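PDB 4UT1: flagellar hook-associated protein from Burkholderia pseudomallei, which probably serves as a structural component of the bacterial flagellum, forming part of the junction between the hook and the filament. Local coordinates for residues V496-T501 against I510-A515; A527-S532 against V546-S551; S353-V358 against S411-P416. All coordinates share one frame; numbering follows the deposited sequence.

Contact 1: residues V496-T501 against I510-A515; sequences VGTTVT and INITSA
Thr499 pairs with Asn511, and Val500 with Ile510, in the antiparallel beta hairpin made by strands 498-502 and 508-511. Two backbone bonds close the hydrogen-bonded pair: Val500 N to Ile510 O and Ile510 N to Val500 O, each 2.8 Å. The ladder runs on past the paired residues, since Ile512 N gives a 2.8 Å bond to Thr498 O and Gly497 N reaches Ile512 O at 3.1 Å. Gly497 has positive phi (80°), a backbone shape that favours glycine, at the entry to the first strand.

Apolar contact lies on the Val500 and Ile510 face. Val500 turns CG2 beside its own backbone N, and that methyl meets Ile512 CG1 at 3.7 Å; Phe494 touches both side chains, and Met529 extends the packing from Val500. Near the open end, Val496 CG1 rests 3.5 Å from Ser514 CA.

Polar contact occupies the other face, where Thr499 and Asn511 lie side by side. Thr499 OG1 is held by two partners, because Thr534 OG1 also bonds to it. Towards Asn511 the Thr499 hydroxyl is the donor: Thr499 OG1 meets Asn511 OD1 at 2.7 Å, in the plane of the amide carbonyl, with a C=O...OG1 angle of 150°.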
# COMPACT_ATOMS: atom_id res chain seq x y z
N VAL A 496 -22.72 -22.55 -29.84
CA VAL A 496 -22.18 -23.87 -29.52
C VAL A 496 -20.89 -23.66 -28.75
O VAL A 496 -20.20 -22.66 -28.94
CB VAL A 496 -21.89 -24.72 -30.77
CG1 VAL A 496 -23.16 -24.92 -31.58
CG2 VAL A 496 -20.80 -24.10 -31.62
N GLY A 497 -20.61 -24.58 -27.83
CA GLY A 497 -19.39 -24.51 -27.05
C GLY A 497 -19.47 -23.54 -25.90
O GLY A 497 -18.45 -23.19 -25.30
N THR A 498 -20.67 -23.08 -25.58
CA THR A 498 -20.83 -22.26 -24.39
C THR A 498 -21.55 -23.05 -23.33
O THR A 498 -22.21 -24.07 -23.60
CB THR A 498 -21.59 -20.95 -24.67
OG1 THR A 498 -22.95 -21.24 -25.03
CG2 THR A 498 -20.94 -20.18 -25.81
N THR A 499 -21.43 -22.57 -22.10
CA THR A 499 -22.17 -23.11 -20.98
C THR A 499 -23.06 -22.01 -20.44
O THR A 499 -22.60 -20.90 -20.17
CB THR A 499 -21.23 -23.64 -19.88
OG1 THR A 499 -20.57 -24.81 -20.36
CG2 THR A 499 -22.01 -23.98 -18.62
N VAL A 500 -24.36 -22.30 -20.32
CA VAL A 500 -25.30 -21.33 -19.79
C VAL A 500 -25.58 -21.63 -18.31
O VAL A 500 -25.96 -22.74 -17.94
CB VAL A 500 -26.64 -21.32 -20.60
CG1 VAL A 500 -27.62 -20.35 -20.00
CG2 VAL A 500 -26.38 -20.98 -22.06
N THR A 501 -25.35 -20.63 -17.46
CA THR A 501 -25.61 -20.81 -16.04
C THR A 501 -26.78 -19.94 -15.62
O THR A 501 -26.74 -18.72 -15.79
CB THR A 501 -24.39 -20.45 -15.18
OG1 THR A 501 -23.33 -21.35 -15.50
CG2 THR A 501 -24.72 -20.60 -13.70
N ILE A 510 -25.85 -25.52 -18.01
CA ILE A 510 -26.18 -26.34 -19.16
C ILE A 510 -25.14 -26.14 -20.24
O ILE A 510 -24.85 -25.00 -20.64
CB ILE A 510 -27.58 -25.99 -19.71
CG1 ILE A 510 -28.65 -26.41 -18.70
CG2 ILE A 510 -27.82 -26.64 -21.08
CD1 ILE A 510 -30.03 -25.92 -19.03
N ASN A 511 -24.56 -27.25 -20.70
CA ASN A 511 -23.62 -27.19 -21.82
C ASN A 511 -24.36 -27.16 -23.15
O ASN A 511 -25.12 -28.06 -23.48
CB ASN A 511 -22.66 -28.39 -21.77
CG ASN A 511 -21.78 -28.40 -20.51
OD1 ASN A 511 -21.34 -27.35 -20.03
ND2 ASN A 511 -21.50 -29.59 -19.99
N ILE A 512 -24.13 -26.11 -23.93
CA ILE A 512 -24.75 -25.93 -25.23
C ILE A 512 -23.94 -26.65 -26.30
O ILE A 512 -22.77 -26.33 -26.50
CB ILE A 512 -24.86 -24.43 -25.59
CG1 ILE A 512 -25.61 -23.68 -24.48
CG2 ILE A 512 -25.49 -24.24 -26.95
CD1 ILE A 512 -27.08 -24.06 -24.35
N THR A 513 -24.52 -27.64 -26.98
CA THR A 513 -23.73 -28.36 -27.96
C THR A 513 -24.26 -28.17 -29.38
O THR A 513 -23.62 -28.60 -30.34
CB THR A 513 -23.62 -29.88 -27.63
OG1 THR A 513 -24.92 -30.41 -27.33
CG2 THR A 513 -22.70 -30.09 -26.43
N SER A 514 -25.40 -27.50 -29.52
CA SER A 514 -25.84 -27.07 -30.84
C SER A 514 -26.84 -25.93 -30.74
O SER A 514 -27.24 -25.54 -29.65
CB SER A 514 -26.46 -28.23 -31.62
OG SER A 514 -27.86 -28.25 -31.48
N ALA A 515 -27.25 -25.40 -31.89
CA ALA A 515 -28.14 -24.26 -31.91
C ALA A 515 -29.50 -24.62 -31.33
O ALA A 515 -30.29 -23.74 -31.00
CB ALA A 515 -28.29 -23.72 -33.33

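Contact 2: residues A527-S532 against V546-S551; sequences ASMTIS and VSVSLS
Thr530 and Ser547 face each other as a non-hydrogen-bonded antiparallel pair, their hydroxyls joined by a 2.9 Å OG1-OG hydrogen bond. Ser528 and Ser549 repeat the motif two residues along, OG to OG at 3.0 Å. All four oxygens stand beside their own backbone N, anti to the carbonyl carbon, which brings each pair together over the same face of the sheet.

The backbone sets this spacing. The N-to-C directions of strands 527-532 and 546-551 are 159° apart, close to antiparallel, and their axes come within 4.6 Å at closest approach. Ile531 N to Val546 O is short (2.6 Å) and nearly straight, 174° at the hydrogen, while the return bond from Val546 N to Ile531 O is weak. Met529 and Val548 exchange bonds in the middle, as do Ala527 and Leu550 at the far end.

Apolar side chains fill the opposite face. A bend at chi3 (-73°) turns the Met529 methyl across towards the partner strand, where CE lies 4.3 Å from both Val548 CG2 and Leu550 CB.

Further out, Ile562 and Phe560 of strand 559-564 pack on this apolar face. Within their own sheet the two strands are flanked by strand 498-502 beside 527-533 and strand 463-470 beside 546-551.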
# COMPACT_ATOMS: atom_id res chain seq x y z
N ALA A 527 -35.37 -15.53 -15.58
CA ALA A 527 -34.06 -16.17 -15.53
C ALA A 527 -32.93 -15.17 -15.67
O ALA A 527 -32.94 -14.35 -16.59
CB ALA A 527 -33.94 -17.23 -16.60
N SER A 528 -31.96 -15.24 -14.76
CA SER A 528 -30.72 -14.48 -14.90
C SER A 528 -29.64 -15.41 -15.42
O SER A 528 -29.23 -16.34 -14.73
CB SER A 528 -30.30 -13.84 -13.58
OG SER A 528 -31.18 -12.79 -13.23
N MET A 529 -29.18 -15.17 -16.64
CA MET A 529 -28.30 -16.11 -17.30
C MET A 529 -26.90 -15.57 -17.57
O MET A 529 -26.73 -14.39 -17.89
CB MET A 529 -28.92 -16.56 -18.62
CG MET A 529 -30.09 -17.49 -18.44
SD MET A 529 -30.98 -17.73 -19.98
CE MET A 529 -31.78 -16.14 -20.16
N THR A 530 -25.91 -16.44 -17.42
CA THR A 530 -24.55 -16.09 -17.83
C THR A 530 -24.09 -17.07 -18.91
O THR A 530 -24.25 -18.29 -18.77
CB THR A 530 -23.59 -16.10 -16.65
OG1 THR A 530 -23.93 -15.03 -15.76
CG2 THR A 530 -22.16 -15.90 -17.13
N ILE A 531 -23.56 -16.53 -19.99
CA ILE A 531 -23.06 -17.37 -21.07
C ILE A 531 -21.53 -17.38 -21.06
O ILE A 531 -20.89 -16.36 -21.30
CB ILE A 531 -23.58 -16.88 -22.43
CG1 ILE A 531 -25.11 -16.88 -22.43
CG2 ILE A 531 -23.05 -17.75 -23.57
CD1 ILE A 531 -25.74 -16.11 -23.58
N SER A 532 -20.96 -18.54 -20.75
CA SER A 532 -19.50 -18.67 -20.66
C SER A 532 -19.00 -19.71 -21.67
O SER A 532 -19.73 -20.64 -22.04
CB SER A 532 -19.07 -19.09 -19.25
OG SER A 532 -19.82 -18.43 -18.25
N VAL A 546 -20.74 -13.09 -20.84
CA VAL A 546 -21.95 -12.34 -21.17
C VAL A 546 -23.09 -12.72 -20.24
O VAL A 546 -23.37 -13.91 -20.04
CB VAL A 546 -22.37 -12.57 -22.62
CG1 VAL A 546 -23.72 -11.86 -22.91
CG2 VAL A 546 -21.29 -12.07 -23.56
N SER A 547 -23.73 -11.72 -19.64
CA SER A 547 -24.87 -11.95 -18.76
C SER A 547 -26.11 -11.23 -19.28
O SER A 547 -26.04 -10.07 -19.68
CB SER A 547 -24.58 -11.50 -17.33
OG SER A 547 -23.62 -12.34 -16.71
N VAL A 548 -27.24 -11.93 -19.24
CA VAL A 548 -28.53 -11.32 -19.56
C VAL A 548 -29.62 -11.84 -18.63
O VAL A 548 -29.53 -12.97 -18.13
CB VAL A 548 -28.96 -11.57 -21.02
CG1 VAL A 548 -28.05 -10.84 -21.98
CG2 VAL A 548 -28.99 -13.08 -21.35
N SER A 549 -30.65 -11.03 -18.40
CA SER A 549 -31.81 -11.46 -17.61
C SER A 549 -33.07 -11.37 -18.45
O SER A 549 -33.29 -10.39 -19.14
CB SER A 549 -31.97 -10.61 -16.35
OG SER A 549 -30.87 -10.80 -15.48
N LEU A 550 -33.90 -12.41 -18.37
CA LEU A 550 -35.20 -12.44 -19.04
C LEU A 550 -36.31 -12.58 -18.01
O LEU A 550 -36.22 -13.38 -17.08
CB LEU A 550 -35.25 -13.59 -20.04
CG LEU A 550 -36.53 -13.79 -20.87
CD1 LEU A 550 -36.76 -12.62 -21.83
CD2 LEU A 550 -36.44 -15.11 -21.62
N SER A 551 -37.37 -11.79 -18.17
CA SER A 551 -38.54 -11.94 -17.33
C SER A 551 -39.76 -11.88 -18.24
O SER A 551 -39.63 -11.63 -19.43
CB SER A 551 -38.60 -10.86 -16.25
OG SER A 551 -38.79 -9.59 -16.83

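Contact 3: residues S353-V358 against S411-P416; sequences SATLSV and SLSSTP
Ser357 and Ser411 form an antiparallel hydrogen-bonded pair: Ser357 N to Ser411 O and Ser411 N to Ser357 O are both 2.9 Å, with angles at the hydrogen of 169° and 171°. Leu356 and Leu412 follow as a non-hydrogen-bonded pair. Beyond the regular strands the ladder gains one more rung, Ser413 N to Thr355 O at 3.0 Å, and the same oxygen receives a CA-H...O contact from Leu412.

Side chains divide between two faces. Leu356 extends with CG anti to the backbone N (chi1 175°), and the second torsion then swings CD1 across to Leu412 CG at 3.7 Å. Phe422 of strand 421-425 packs against both leucines, continuing this apolar layer. At the polar edge, Thr355 OG1 and Ser413 OG share a 3.0 Å hydrogen bond; both oxygens sit between backbone N and carbonyl carbon, which turns them towards one another.

Where the segments leave the sheet, Ala354 CB fits against the curved 414-416 chain, 3.4 Å from Ser414 O and 4.2 Å from Pro416 CG. The contact thus joins an outer strand, 356-360, to the middle strand, 408-412, of a three-stranded antiparallel sheet; its leucines face strands of a second, five-stranded sheet, so that the two sheets pack against each other within the D2-like domain.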
# COMPACT_ATOMS: atom_id res chain seq x y z
N SER A 353 23.11 -14.55 -4.75
CA SER A 353 23.00 -13.57 -5.82
C SER A 353 21.60 -13.49 -6.43
O SER A 353 21.41 -12.86 -7.47
CB SER A 353 24.01 -13.89 -6.92
OG SER A 353 23.77 -15.18 -7.43
N ALA A 354 20.63 -14.15 -5.80
CA ALA A 354 19.28 -14.19 -6.36
C ALA A 354 18.67 -12.79 -6.43
O ALA A 354 19.05 -11.91 -5.67
CB ALA A 354 18.40 -15.12 -5.55
N THR A 355 17.74 -12.62 -7.37
CA THR A 355 16.97 -11.39 -7.54
C THR A 355 15.49 -11.69 -7.35
O THR A 355 15.00 -12.76 -7.71
CB THR A 355 17.19 -10.77 -8.94
OG1 THR A 355 16.83 -11.72 -9.95
CG2 THR A 355 18.63 -10.36 -9.13
N LEU A 356 14.76 -10.73 -6.79
CA LEU A 356 13.35 -10.94 -6.52
C LEU A 356 12.50 -9.91 -7.25
O LEU A 356 12.84 -8.73 -7.30
CB LEU A 356 13.08 -10.86 -5.02
CG LEU A 356 11.63 -10.93 -4.55
CD1 LEU A 356 11.01 -12.33 -4.80
CD2 LEU A 356 11.57 -10.58 -3.07
N SER A 357 11.39 -10.36 -7.83
CA SER A 357 10.40 -9.47 -8.40
C SER A 357 9.06 -9.82 -7.76
O SER A 357 8.84 -10.98 -7.39
CB SER A 357 10.35 -9.58 -9.92
OG SER A 357 10.01 -10.89 -10.33
N VAL A 358 8.18 -8.83 -7.62
CA VAL A 358 6.94 -9.01 -6.89
C VAL A 358 5.77 -8.40 -7.65
O VAL A 358 5.93 -7.35 -8.26
CB VAL A 358 7.03 -8.37 -5.48
CG1 VAL A 358 5.75 -8.59 -4.69
CG2 VAL A 358 8.23 -8.93 -4.70
N SER A 411 8.60 -13.88 -7.10
CA SER A 411 9.38 -14.67 -8.04
C SER A 411 10.87 -14.39 -7.94
O SER A 411 11.32 -13.26 -8.07
CB SER A 411 8.88 -14.42 -9.46
OG SER A 411 7.57 -14.93 -9.56
N LEU A 412 11.64 -15.45 -7.72
CA LEU A 412 13.09 -15.35 -7.58
C LEU A 412 13.80 -15.96 -8.77
O LEU A 412 13.32 -16.91 -9.36
CB LEU A 412 13.54 -16.03 -6.29
CG LEU A 412 13.02 -15.37 -5.02
CD1 LEU A 412 12.38 -16.40 -4.11
CD2 LEU A 412 14.16 -14.64 -4.29
N SER A 413 14.95 -15.40 -9.14
CA SER A 413 15.71 -15.90 -10.28
C SER A 413 16.44 -17.20 -9.94
O SER A 413 16.84 -17.96 -10.83
CB SER A 413 16.71 -14.85 -10.75
OG SER A 413 17.68 -14.61 -9.75
N SER A 414 16.61 -17.45 -8.65
CA SER A 414 17.17 -18.69 -8.14
C SER A 414 16.91 -18.74 -6.65
O SER A 414 16.38 -17.79 -6.07
CB SER A 414 18.67 -18.79 -8.45
OG SER A 414 19.40 -17.72 -7.87
N THR A 415 17.26 -19.86 -6.03
CA THR A 415 17.17 -20.01 -4.58
C THR A 415 18.29 -19.21 -3.91
O THR A 415 19.46 -19.35 -4.28
CB THR A 415 17.24 -21.49 -4.16
OG1 THR A 415 16.27 -22.24 -4.91
CG2 THR A 415 16.98 -21.66 -2.67
N PRO A 416 17.93 -18.35 -2.94
CA PRO A 416 18.93 -17.51 -2.27
C PRO A 416 19.78 -18.34 -1.31
O PRO A 416 19.53 -19.53 -1.17
CB PRO A 416 18.08 -16.48 -1.50
CG PRO A 416 16.71 -16.60 -2.06
CD PRO A 416 16.57 -18.04 -2.48

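Contact 3 comes first along the chain, tying 353-358 to 411-416 across 52 intervening residues, in the D2-like domain. The remaining two follow in series, both in the D3 domain: contact 1 closes a short hairpin, with eight residues between its segments, before contact 2 bridges the 13 residues between its strands. No loop encloses or crosses another. Contacts 1 and 2 nevertheless belong to one sheet, with centres 13 Å apart, because strands 498-502 and 527-533 are neighbours: Thr499 N lies 2.6 Å from Ser532 O, a probable hydrogen bond. Contact 3 stands apart, its nearest atoms about 32 Å from contact 1 and about 29 Å from contact 2.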